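Local coordinates for protein xylooligosaccharide oxidase (PDB 5L6G) that oxidises the C1 hydroxyl of xylooligosaccharides and related sugars to lactones with a bicovalently bound FAD, passing the electrons to oxygen to give hydrogen peroxide, at residues 393-405 / 463-475. Sequence-based numbering, arbitrary orientation.
Sequences PPGAGSYAFRDPE and EVYYRQNLDRLRR
Asn469 ND2 is gripped by two acceptors: Ser398 O at 2.8 Å and a water that also lies within hydrogen-bonding distance of Tyr399 O. The contact joins the loop between strands 374-381 and 409-417 to the break between helices 458-466 and 470-480, which belongs to the berberine-like region of this FAD-linked oxidase. The bond to Ser398 O is fairly straight (161°), but ND2 sits above the carbonyl plane. Asn469 CG lies anti to its carbonyl carbon (chi1 -69°), which turns the amide to the loop. A second water accepts from Gln468 NE2 and sits near Asn469 OD1 and Pro394 O. Replacing Asn469 by an alanine is likely to cost Ser398 O this donor and leave both waters less firmly held. Gln468 NE2 gives its other bond to Ala400 O, 2.9 Å away, in the carbonyl plane and on a lone pair. The Gln468 chain bends at chi2 (-83°) to reach it. Arg467, the first residue to leave helical geometry, has positive phi. Ala400 CB rests 3.4 Å from Tyr466 O. A third water accepts from Ala400 N and donates to Tyr465 O. Ser398 CB packs on Leu473 CD2 at 3.5 Å, while its OG bonds to Ala209 O. Helix 204-213 also packs on Leu473, through Trp208 and Ala213. The Phe401 ring has Ala400 CB over one face, and its CZ brings the ring edge to 3.5 Å from Val464 O.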
loop_
_atom_site.group_PDB
_atom_site.type_symbol
_atom_site.label_atom_id
_atom_site.label_comp_id
_atom_site.label_asym_id
_atom_site.label_seq_id
_atom_site.Cartn_x
_atom_site.Cartn_y
_atom_site.Cartn_z
ATOM N N PRO A 393 2.824 -7.896 17.227
ATOM C CA PRO A 393 2.655 -7.147 18.482
ATOM C C PRO A 393 2.539 -5.632 18.283
ATOM O O PRO A 393 3.151 -5.092 17.352
ATOM C CB PRO A 393 3.933 -7.457 19.268
ATOM C CG PRO A 393 4.484 -8.689 18.652
ATOM C CD PRO A 393 4.055 -8.712 17.227
ATOM N N PRO A 394 1.756 -4.957 19.156
ATOM C CA PRO A 394 1.484 -3.520 19.017
ATOM C C PRO A 394 2.714 -2.621 19.098
ATOM O O PRO A 394 2.626 -1.469 18.683
ATOM C CB PRO A 394 0.540 -3.195 20.186
ATOM C CG PRO A 394 0.471 -4.411 21.038
ATOM C CD PRO A 394 0.948 -5.576 20.228
ATOM N N GLY A 395 3.822 -3.112 19.655
ATOM C CA GLY A 395 5.070 -2.343 19.695
ATOM C C GLY A 395 6.066 -2.630 18.577
ATOM O O GLY A 395 7.129 -2.013 18.527
ATOM N N ALA A 396 5.744 -3.553 17.671
ATOM C CA ALA A 396 6.709 -4.005 16.657
ATOM C C ALA A 396 7.133 -2.954 15.633
ATOM O O ALA A 396 8.282 -2.975 15.187
ATOM C CB ALA A 396 6.180 -5.219 15.923
ATOM N N GLY A 397 6.225 -2.063 15.240
ATOM C CA GLY A 397 6.499 -1.121 14.153
ATOM C C GLY A 397 5.540 0.049 14.179
ATOM O O GLY A 397 4.521 -0.002 14.856
ATOM N N SER A 398 5.850 1.101 13.444
ATOM C CA SER A 398 5.002 2.292 13.463
ATOM C C SER A 398 3.659 2.065 12.777
ATOM O O SER A 398 2.689 2.762 13.074
ATOM C CB SER A 398 5.706 3.465 12.809
ATOM O OG SER A 398 5.987 3.167 11.461
ATOM N N TYR A 399 3.586 1.091 11.870
ATOM C CA TYR A 399 2.306 0.743 11.254
ATOM C C TYR A 399 1.257 0.525 12.374
ATOM O O TYR A 399 1.477 -0.266 13.284
ATOM C CB TYR A 399 2.442 -0.481 10.336
ATOM C CG TYR A 399 1.122 -0.849 9.691
ATOM C CD1 TYR A 399 0.756 -0.290 8.474
ATOM C CD2 TYR A 399 0.251 -1.747 10.296
ATOM C CE1 TYR A 399 -0.454 -0.583 7.879
ATOM C CE2 TYR A 399 -0.986 -2.056 9.707
ATOM C CZ TYR A 399 -1.324 -1.463 8.498
ATOM O OH TYR A 399 -2.511 -1.724 7.856
ATOM N N ALA A 400 0.108 1.200 12.286
ATOM C CA ALA A 400 -0.734 1.422 13.464
ATOM C C ALA A 400 -1.794 0.368 13.727
ATOM O O ALA A 400 -2.359 0.302 14.815
ATOM C CB ALA A 400 -1.402 2.796 13.379
ATOM N N PHE A 401 -2.100 -0.432 12.726
ATOM C CA PHE A 401 -3.351 -1.175 12.728
ATOM C C PHE A 401 -3.143 -2.669 12.924
ATOM O O PHE A 401 -3.275 -3.454 11.989
ATOM C CB PHE A 401 -4.113 -0.841 11.456
ATOM C CG PHE A 401 -4.245 0.643 11.229
ATOM C CD1 PHE A 401 -4.947 1.427 12.127
ATOM C CD2 PHE A 401 -3.663 1.253 10.155
ATOM C CE1 PHE A 401 -5.057 2.795 11.946
ATOM C CE2 PHE A 401 -3.771 2.624 9.966
ATOM C CZ PHE A 401 -4.467 3.393 10.854
ATOM N N ARG A 402 -2.849 -3.033 14.167
ATOM C CA ARG A 402 -2.483 -4.397 14.536
ATOM C C ARG A 402 -3.387 -5.120 15.523
ATOM O O ARG A 402 -3.117 -6.266 15.856
ATOM C CB ARG A 402 -1.083 -4.357 15.141
ATOM C CG ARG A 402 -0.053 -3.841 14.182
ATOM C CD ARG A 402 0.066 -4.719 12.942
ATOM N NE ARG A 402 1.298 -4.405 12.214
ATOM C CZ ARG A 402 1.791 -5.076 11.168
ATOM N NH1 ARG A 402 1.196 -6.167 10.674
ATOM N NH2 ARG A 402 2.927 -4.658 10.622
ATOM N N ASP A 403 -4.400 -4.440 16.042
ATOM C CA ASP A 403 -5.350 -5.032 16.974
ATOM C C ASP A 403 -6.325 -5.960 16.254
ATOM O O ASP A 403 -7.051 -5.526 15.380
ATOM C CB ASP A 403 -6.118 -3.944 17.716
ATOM C CG ASP A 403 -6.882 -4.488 18.886
ATOM O OD1 ASP A 403 -7.860 -5.233 18.670
ATOM O OD2 ASP A 403 -6.476 -4.207 20.027
ATOM N N PRO A 404 -6.354 -7.243 16.643
ATOM C CA PRO A 404 -7.174 -8.198 15.889
ATOM C C PRO A 404 -8.695 -7.962 15.964
ATOM O O PRO A 404 -9.433 -8.457 15.100
ATOM C CB PRO A 404 -6.776 -9.565 16.468
ATOM C CG PRO A 404 -6.093 -9.289 17.770
ATOM C CD PRO A 404 -5.647 -7.855 17.781
ATOM N N GLU A 405 -9.164 -7.221 16.970
ATOM C CA GLU A 405 -10.579 -6.854 17.043
ATOM C C GLU A 405 -10.877 -5.399 16.601
ATOM O O GLU A 405 -11.888 -5.130 15.928
ATOM C CB GLU A 405 -11.125 -7.155 18.441
ATOM C CG GLU A 405 -11.310 -8.647 18.708
ATOM C CD GLU A 405 -10.014 -9.392 18.974
ATOM O OE1 GLU A 405 -9.298 -9.006 19.917
ATOM O OE2 GLU A 405 -9.714 -10.393 18.261
ATOM N N GLU A 463 -2.717 12.079 11.800
ATOM C CA GLU A 463 -3.510 11.505 12.879
ATOM C C GLU A 463 -4.192 10.220 12.446
ATOM O O GLU A 463 -4.095 9.206 13.140
ATOM C CB GLU A 463 -4.510 12.510 13.436
ATOM C CG GLU A 463 -3.786 13.608 14.205
ATOM C CD GLU A 463 -4.679 14.582 14.951
ATOM O OE1 GLU A 463 -5.918 14.526 14.804
ATOM O OE2 GLU A 463 -4.109 15.424 15.697
ATOM N N VAL A 464 -4.840 10.262 11.290
ATOM C CA VAL A 464 -5.605 9.115 10.821
ATOM C C VAL A 464 -4.736 7.998 10.261
ATOM O O VAL A 464 -5.112 6.818 10.350
ATOM C CB VAL A 464 -6.711 9.503 9.814
ATOM C CG1 VAL A 464 -7.707 10.462 10.451
ATOM C CG2 VAL A 464 -6.135 10.055 8.510
ATOM N N TYR A 465 -3.598 8.351 9.664
ATOM C CA TYR A 465 -2.693 7.349 9.114
ATOM C C TYR A 465 -1.921 6.587 10.171
ATOM O O TYR A 465 -1.669 5.403 9.994
ATOM C CB TYR A 465 -1.666 7.984 8.172
ATOM C CG TYR A 465 -2.166 8.498 6.841
ATOM C CD1 TYR A 465 -3.253 7.930 6.173
ATOM C CD2 TYR A 465 -1.499 9.551 6.216
ATOM C CE1 TYR A 465 -3.681 8.426 4.934
ATOM C CE2 TYR A 465 -1.908 10.033 4.983
ATOM C CZ TYR A 465 -2.995 9.477 4.348
ATOM O OH TYR A 465 -3.380 9.994 3.131
ATOM N N TYR A 466 -1.544 7.264 11.262
ATOM C CA TYR A 466 -0.638 6.709 12.259
ATOM C C TYR A 466 -1.188 6.597 13.684
ATOM O O TYR A 466 -0.591 5.889 14.527
ATOM C CB TYR A 466 0.652 7.501 12.250
ATOM C CG TYR A 466 1.261 7.603 10.880
ATOM C CD1 TYR A 466 1.688 6.475 10.208
ATOM C CD2 TYR A 466 1.368 8.835 10.241
ATOM C CE1 TYR A 466 2.256 6.564 8.952
ATOM C CE2 TYR A 466 1.934 8.937 8.986
ATOM C CZ TYR A 466 2.363 7.803 8.335
ATOM O OH TYR A 466 2.921 7.914 7.085
ATOM N N ARG A 467 -2.313 7.274 13.944
ATOM C CA ARG A 467 -3.054 7.173 15.196
ATOM C C ARG A 467 -2.134 7.164 16.421
ATOM O O ARG A 467 -1.417 8.131 16.653
ATOM C CB ARG A 467 -4.009 5.961 15.145
ATOM C CG ARG A 467 -5.209 6.141 14.216
ATOM C CD ARG A 467 -6.126 7.242 14.751
ATOM N NE ARG A 467 -7.434 7.313 14.086
ATOM C CZ ARG A 467 -8.163 8.427 13.954
ATOM N NH1 ARG A 467 -7.710 9.599 14.408
ATOM N NH2 ARG A 467 -9.350 8.380 13.351
ATOM N N GLN A 468 -2.138 6.078 17.193
ATOM C CA GLN A 468 -1.457 6.061 18.469
ATOM C C GLN A 468 0.071 6.110 18.334
ATOM O O GLN A 468 0.765 6.353 19.305
ATOM C CB GLN A 468 -1.852 4.801 19.261
ATOM C CG GLN A 468 -1.197 3.516 18.755
ATOM C CD GLN A 468 -1.907 2.884 17.569
ATOM O OE1 GLN A 468 -2.854 3.445 17.021
ATOM N NE2 GLN A 468 -1.468 1.689 17.191
ATOM N N ASN A 469 0.585 5.871 17.135
ATOM C CA ASN A 469 2.026 5.904 16.902
ATOM C C ASN A 469 2.554 7.246 16.403
ATOM O O ASN A 469 3.776 7.427 16.259
ATOM C CB ASN A 469 2.378 4.788 15.944
ATOM C CG ASN A 469 2.207 3.444 16.579
ATOM O OD1 ASN A 469 2.199 3.347 17.803
ATOM N ND2 ASN A 469 2.056 2.409 15.781
ATOM N N LEU A 470 1.656 8.204 16.198
ATOM C CA LEU A 470 2.062 9.502 15.687
ATOM C C LEU A 470 3.092 10.171 16.584
ATOM O O LEU A 470 4.091 10.692 16.100
ATOM C CB LEU A 470 0.875 10.435 15.498
ATOM C CG LEU A 470 1.209 11.814 14.926
ATOM C CD1 LEU A 470 1.960 11.686 13.606
ATOM C CD2 LEU A 470 -0.068 12.635 14.770
ATOM N N ASP A 471 2.853 10.187 17.893
ATOM C CA ASP A 471 3.720 10.995 18.768
ATOM C C ASP A 471 5.175 10.515 18.717
ATOM O O ASP A 471 6.094 11.314 18.573
ATOM C CB ASP A 471 3.176 11.056 20.194
ATOM C CG ASP A 471 1.993 12.031 20.328
ATOM O OD1 ASP A 471 1.737 12.818 19.381
ATOM O OD2 ASP A 471 1.309 12.021 21.379
ATOM N N ARG A 472 5.385 9.211 18.781
ATOM C CA ARG A 472 6.739 8.678 18.686
ATOM C C ARG A 472 7.331 8.920 17.295
ATOM O O ARG A 472 8.502 9.298 17.168
ATOM C CB ARG A 472 6.760 7.198 19.027
ATOM C CG ARG A 472 8.151 6.617 18.952
ATOM C CD ARG A 472 8.139 5.182 19.400
ATOM N NE ARG A 472 9.448 4.558 19.230
ATOM C CZ ARG A 472 9.654 3.245 19.294
ATOM N NH1 ARG A 472 8.639 2.420 19.516
ATOM N NH2 ARG A 472 10.869 2.760 19.122
ATOM N N LEU A 473 6.519 8.745 16.257
ATOM C CA LEU A 473 6.953 9.083 14.896
ATOM C C LEU A 473 7.443 10.525 14.788
ATOM O O LEU A 473 8.433 10.779 14.113
ATOM C CB LEU A 473 5.846 8.868 13.865
ATOM C CG LEU A 473 5.578 7.406 13.461
ATOM C CD1 LEU A 473 4.331 7.328 12.623
ATOM C CD2 LEU A 473 6.756 6.832 12.707
ATOM N N ARG A 474 6.730 11.458 15.415
ATOM C CA ARG A 474 7.133 12.876 15.378
ATOM C C ARG A 474 8.461 13.092 16.102
ATOM O O ARG A 474 9.294 13.907 15.680
ATOM C CB ARG A 474 6.051 13.768 15.976
ATOM C CG ARG A 474 4.799 13.827 15.130
ATOM C CD ARG A 474 3.853 14.924 15.566
ATOM N NE ARG A 474 4.459 16.246 15.367
ATOM C CZ ARG A 474 3.964 17.384 15.842
ATOM N NH1 ARG A 474 2.845 17.384 16.560
ATOM N NH2 ARG A 474 4.595 18.533 15.606
ATOM N N ARG A 475 8.674 12.348 17.179
ATOM C CA ARG A 475 9.929 12.454 17.913
ATOM C C ARG A 475 11.095 11.948 17.082
ATOM O O ARG A 475 12.128 12.597 17.021
ATOM C CB ARG A 475 9.850 11.740 19.258
ATOM C CG ARG A 475 8.918 12.438 20.235
ATOM C CD ARG A 475 9.094 11.956 21.660
ATOM N NE ARG A 475 8.751 10.535 21.803
ATOM C CZ ARG A 475 7.526 10.054 22.000
ATOM N NH1 ARG A 475 6.472 10.861 22.071
ATOM N NH2 ARG A 475 7.357 8.741 22.129
HETATM O O HOH W 1 1.410 -0.626 15.975
HETATM O O HOH W 2 0.869 0.866 18.914
HETATM O O HOH W 3 -0.029 3.116 10.123
#